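Local coordinates for lysine cyclodeaminase (PDB 5YU3), which probably converts L-lysine to L-pipecolic acid with loss of ammonia, using bound NAD, and also recognises L-ornithine and L-2,4-diaminobutyric acid, at residues A[246-250]-A[251-255]; A[222-225]-A[226-230]. One frame throughout, in Å; residues are numbered along the deposited sequence.

Interaction 1 of 2, residues A[246-250]-A[251-255]; sequences GLLER and AFVTA
A251 N turns back to bond L248 O at 3.1 Å, where helix 245-250 gives way to strand 252-255. The N-H...O angle is 158°, so the bond is fairly straight. The amide nevertheless approaches from above the carbonyl plane of L248, 68° out of it. This i to i+3 bond closes a tight turn at the C-terminal end of the helix. From A251 onward the backbone is extended. The methyl of A251 sits beside two helix carbonyls, with CB 3.6 Å from L247 O and equally far from L248 O. V253 points back toward the helix. Its CG2 is anti to the carbonyl carbon, which brings that methyl to 3.9 Å from L248 O and 4.4 Å from L248 CD1. R250 folds over the helix instead: its chain bends at chi3 (-71°), and G246 O lies over the centre of one guanidinium face, 3.3 Å from its plane. R250 NH2 also forms a salt bridge with D221. L247 and A251 both pack on L296, and L248 on L243 and Q269. The strand is the outermost of the parallel sheet within this chain. It pairs with 297-300 on one side, and F252 and T254 pack against L133 of helix 115-133.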
loop_
_atom_site.group_PDB
_atom_site.type_symbol
_atom_site.label_atom_id
_atom_site.label_comp_id
_atom_site.label_asym_id
_atom_site.label_seq_id
_atom_site.Cartn_x
_atom_site.Cartn_y
_atom_site.Cartn_z
ATOM N N GLY A 246 -11.880 -33.618 2.541
ATOM C CA GLY A 246 -11.477 -34.947 2.984
ATOM C C GLY A 246 -9.990 -35.182 2.829
ATOM O O GLY A 246 -9.340 -35.735 3.720
ATOM N N LEU A 247 -9.427 -34.742 1.700
ATOM C CA LEU A 247 -7.985 -34.811 1.493
ATOM C C LEU A 247 -7.236 -33.965 2.522
ATOM O O LEU A 247 -6.263 -34.422 3.134
ATOM C CB LEU A 247 -7.669 -34.350 0.067
ATOM C CG LEU A 247 -6.344 -34.685 -0.599
ATOM C CD1 LEU A 247 -6.506 -34.622 -2.117
ATOM C CD2 LEU A 247 -5.266 -33.709 -0.142
ATOM N N LEU A 248 -7.671 -32.721 2.714
ATOM C CA LEU A 248 -7.013 -31.825 3.664
ATOM C C LEU A 248 -6.983 -32.421 5.067
ATOM O O LEU A 248 -5.971 -32.327 5.777
ATOM C CB LEU A 248 -7.753 -30.489 3.676
ATOM C CG LEU A 248 -7.082 -29.123 3.587
ATOM C CD1 LEU A 248 -5.917 -29.090 2.612
ATOM C CD2 LEU A 248 -8.167 -28.130 3.172
ATOM N N GLU A 249 -8.090 -33.037 5.486
ATOM C CA GLU A 249 -8.172 -33.597 6.828
ATOM C C GLU A 249 -7.239 -34.784 7.015
ATOM O O GLU A 249 -6.851 -35.074 8.149
ATOM C CB GLU A 249 -9.619 -33.992 7.135
ATOM C CG GLU A 249 -10.541 -32.789 7.290
ATOM C CD GLU A 249 -11.999 -33.175 7.512
ATOM O OE1 GLU A 249 -12.429 -34.238 7.009
ATOM O OE2 GLU A 249 -12.718 -32.403 8.181
ATOM N N ARG A 250 -6.856 -35.463 5.935
ATOM C CA ARG A 250 -5.898 -36.555 6.035
ATOM C C ARG A 250 -4.453 -36.106 5.870
ATOM O O ARG A 250 -3.545 -36.930 6.023
ATOM C CB ARG A 250 -6.200 -37.627 4.981
ATOM C CG ARG A 250 -7.478 -38.403 5.226
ATOM C CD ARG A 250 -7.586 -39.576 4.256
ATOM N NE ARG A 250 -7.861 -39.146 2.882
ATOM C CZ ARG A 250 -9.074 -38.837 2.427
ATOM N NH1 ARG A 250 -10.124 -38.907 3.235
ATOM N NH2 ARG A 250 -9.245 -38.460 1.163
ATOM N N ALA A 251 -4.214 -34.837 5.552
ATOM C CA ALA A 251 -2.884 -34.370 5.192
ATOM C C ALA A 251 -2.156 -33.757 6.377
ATOM O O ALA A 251 -2.775 -33.255 7.323
ATOM C CB ALA A 251 -2.953 -33.325 4.070
ATOM N N PHE A 252 -0.822 -33.793 6.298
ATOM C CA PHE A 252 0.038 -32.914 7.081
ATOM C C PHE A 252 0.085 -31.564 6.376
ATOM O O PHE A 252 0.568 -31.485 5.243
ATOM C CB PHE A 252 1.437 -33.524 7.193
ATOM C CG PHE A 252 2.465 -32.622 7.852
ATOM C CD1 PHE A 252 2.521 -32.509 9.236
ATOM C CD2 PHE A 252 3.392 -31.927 7.091
ATOM C CE1 PHE A 252 3.467 -31.702 9.845
ATOM C CE2 PHE A 252 4.352 -31.107 7.698
ATOM C CZ PHE A 252 4.388 -31.002 9.074
ATOM N N VAL A 253 -0.418 -30.511 7.023
ATOM C CA VAL A 253 -0.618 -29.211 6.376
ATOM C C VAL A 253 0.322 -28.180 6.993
ATOM O O VAL A 253 0.208 -27.860 8.183
ATOM C CB VAL A 253 -2.074 -28.747 6.494
ATOM C CG1 VAL A 253 -2.245 -27.405 5.820
ATOM C CG2 VAL A 253 -3.011 -29.780 5.889
ATOM N N THR A 254 1.240 -27.647 6.185
ATOM C CA THR A 254 2.101 -26.543 6.603
ATOM C C THR A 254 1.725 -25.304 5.799
ATOM O O THR A 254 1.606 -25.369 4.572
ATOM C CB THR A 254 3.588 -26.874 6.423
ATOM O OG1 THR A 254 4.386 -25.765 6.873
ATOM C CG2 THR A 254 3.936 -27.186 4.961
ATOM N N ALA A 255 1.497 -24.190 6.488
ATOM C CA ALA A 255 1.161 -22.935 5.828
ATOM C C ALA A 255 2.387 -22.036 5.767
ATOM O O ALA A 255 3.256 -22.091 6.639
ATOM C CB ALA A 255 0.040 -22.202 6.569
#

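Interaction 2 of 2, residues A[222-225]-A[226-230]; sequences TGVR and EHLHI
A type I beta turn, R225 to L228, leads the loop into strand 229-232 of the parallel sheet. L228 N closes it on R225 O at 3.1 Å, with an N-H...O angle of 164°. The donor stands above the carbonyl plane rather than on a lone pair. The side chains of R225 and H227 run alongside each other in the same direction. R225 CB makes an off-centre CH-pi contact, 4.2 Å from the centroid of the H227 ring. Further out, H227 CE1 comes up to the rim of the R225 guanidinium, close to in plane, 3.7 Å from R225 NE. The two planes are steeply inclined, 63° apart. CG of H227 lies between its backbone N and carbonyl carbon (chi1 57°), which swings the ring back over R225 CB. D203 joins the pair: its OD1 takes a salt bridge from R225 NH2 and a hydrogen bond from H227 NE2. With an alanine here in place of H227, D203 would probably lose one of its partners, and R225 CB the ring that packs on it, so that the arginine chain is freer to turn. L228 CD2 packs on V224 CB at 3.6 Å, the two side chains crossing at about a right angle. L228 also packs on I205 and L296. Such a surface turn before a buried strand fits the Rossmann-type nucleotide-binding domain of the ornithine cyclodeaminase/mu-crystallin family.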
loop_
_atom_site.group_PDB
_atom_site.type_symbol
_atom_site.label_atom_id
_atom_site.label_comp_id
_atom_site.label_asym_id
_atom_site.label_seq_id
_atom_site.Cartn_x
_atom_site.Cartn_y
_atom_site.Cartn_z
ATOM N N THR A 222 -10.361 -38.372 -4.280
ATOM C CA THR A 222 -10.273 -39.753 -4.727
ATOM C C THR A 222 -8.889 -40.288 -4.368
ATOM O O THR A 222 -8.147 -39.677 -3.588
ATOM C CB THR A 222 -10.592 -39.850 -6.224
ATOM O OG1 THR A 222 -10.194 -41.136 -6.714
ATOM C CG2 THR A 222 -9.859 -38.753 -7.006
ATOM N N GLY A 223 -8.549 -41.449 -4.921
ATOM C CA GLY A 223 -7.290 -42.093 -4.616
ATOM C C GLY A 223 -6.091 -41.249 -5.000
ATOM O O GLY A 223 -6.039 -40.701 -6.105
ATOM N N VAL A 224 -5.133 -41.118 -4.084
ATOM C CA VAL A 224 -3.864 -40.458 -4.356
ATOM C C VAL A 224 -2.749 -41.375 -3.871
ATOM O O VAL A 224 -2.967 -42.298 -3.085
ATOM C CB VAL A 224 -3.762 -39.078 -3.673
ATOM C CG1 VAL A 224 -4.846 -38.133 -4.200
ATOM C CG2 VAL A 224 -3.877 -39.234 -2.166
ATOM N N ARG A 225 -1.540 -41.113 -4.350
ATOM C CA ARG A 225 -0.405 -41.889 -3.881
ATOM C C ARG A 225 -0.122 -41.577 -2.418
ATOM O O ARG A 225 -0.349 -40.462 -1.943
ATOM C CB ARG A 225 0.818 -41.601 -4.737
ATOM C CG ARG A 225 0.502 -41.702 -6.205
ATOM C CD ARG A 225 0.994 -43.000 -6.752
ATOM N NE ARG A 225 2.376 -42.865 -7.180
ATOM C CZ ARG A 225 2.757 -42.844 -8.450
ATOM N NH1 ARG A 225 1.855 -42.962 -9.420
ATOM N NH2 ARG A 225 4.038 -42.712 -8.747
ATOM N N GLU A 226 0.387 -42.588 -1.706
ATOM C CA GLU A 226 0.582 -42.474 -0.264
ATOM C C GLU A 226 1.508 -41.320 0.096
ATOM O O GLU A 226 1.312 -40.674 1.128
ATOM C CB GLU A 226 1.144 -43.782 0.290
ATOM C CG GLU A 226 1.176 -43.832 1.813
ATOM C CD GLU A 226 1.786 -45.117 2.334
ATOM O OE1 GLU A 226 2.195 -45.961 1.499
ATOM O OE2 GLU A 226 1.876 -45.271 3.576
ATOM N N HIS A 227 2.495 -41.037 -0.748
ATOM C CA HIS A 227 3.525 -40.039 -0.472
ATOM C C HIS A 227 3.232 -38.679 -1.087
ATOM O O HIS A 227 4.091 -37.792 -1.011
ATOM C CB HIS A 227 4.869 -40.534 -0.991
ATOM C CG HIS A 227 4.857 -40.854 -2.452
ATOM N ND1 HIS A 227 4.414 -42.065 -2.945
ATOM C CD2 HIS A 227 5.200 -40.111 -3.532
ATOM C CE1 HIS A 227 4.502 -42.061 -4.265
ATOM N NE2 HIS A 227 4.982 -40.889 -4.646
ATOM N N LEU A 228 2.057 -38.497 -1.693
ATOM C CA LEU A 228 1.766 -37.282 -2.456
ATOM C C LEU A 228 2.027 -36.018 -1.641
ATOM O O LEU A 228 1.646 -35.922 -0.467
ATOM C CB LEU A 228 0.306 -37.299 -2.932
ATOM C CG LEU A 228 -0.227 -35.996 -3.553
ATOM C CD1 LEU A 228 0.548 -35.646 -4.839
ATOM C CD2 LEU A 228 -1.709 -36.076 -3.840
ATOM N N HIS A 229 2.699 -35.054 -2.269
ATOM C CA HIS A 229 2.793 -33.696 -1.749
ATOM C C HIS A 229 2.071 -32.733 -2.681
ATOM O O HIS A 229 2.279 -32.771 -3.899
ATOM C CB HIS A 229 4.243 -33.239 -1.593
ATOM C CG HIS A 229 4.341 -31.805 -1.199
ATOM N ND1 HIS A 229 3.890 -31.347 0.020
ATOM C CD2 HIS A 229 4.775 -30.714 -1.879
ATOM C CE1 HIS A 229 4.064 -30.036 0.085
ATOM N NE2 HIS A 229 4.605 -29.629 -1.051
ATOM N N ILE A 230 1.250 -31.852 -2.111
ATOM C CA ILE A 230 0.508 -30.861 -2.882
ATOM C C ILE A 230 0.972 -29.473 -2.470
ATOM O O ILE A 230 0.974 -29.151 -1.277
ATOM C CB ILE A 230 -1.011 -30.974 -2.673
ATOM C CG1 ILE A 230 -1.505 -32.395 -2.952
ATOM C CG2 ILE A 230 -1.740 -29.936 -3.559
ATOM C CD1 ILE A 230 -3.000 -32.578 -2.659
#

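Overall arrangement
Along the chain, interaction 2 comes first. It ends the loop that follows strand 204-207 and turns the chain into strand 229-232. The chain then passes the sodium ligands A232 and G234 and reaches helix 245-250, where interaction 1 turns it into strand 252-255. The two local contacts are in series, neither nested nor crossing, with centres about 11 Å apart. Both feed the same parallel sheet, in which strand 297-300 lies between 229-232 and 252-255. They touch directly where L247 CD2 packs on I230 CD1 at 3.6 Å, and L296 packs against residues of both. Through R250, helix 245-250 also reaches back to the loop that leads into interaction 2.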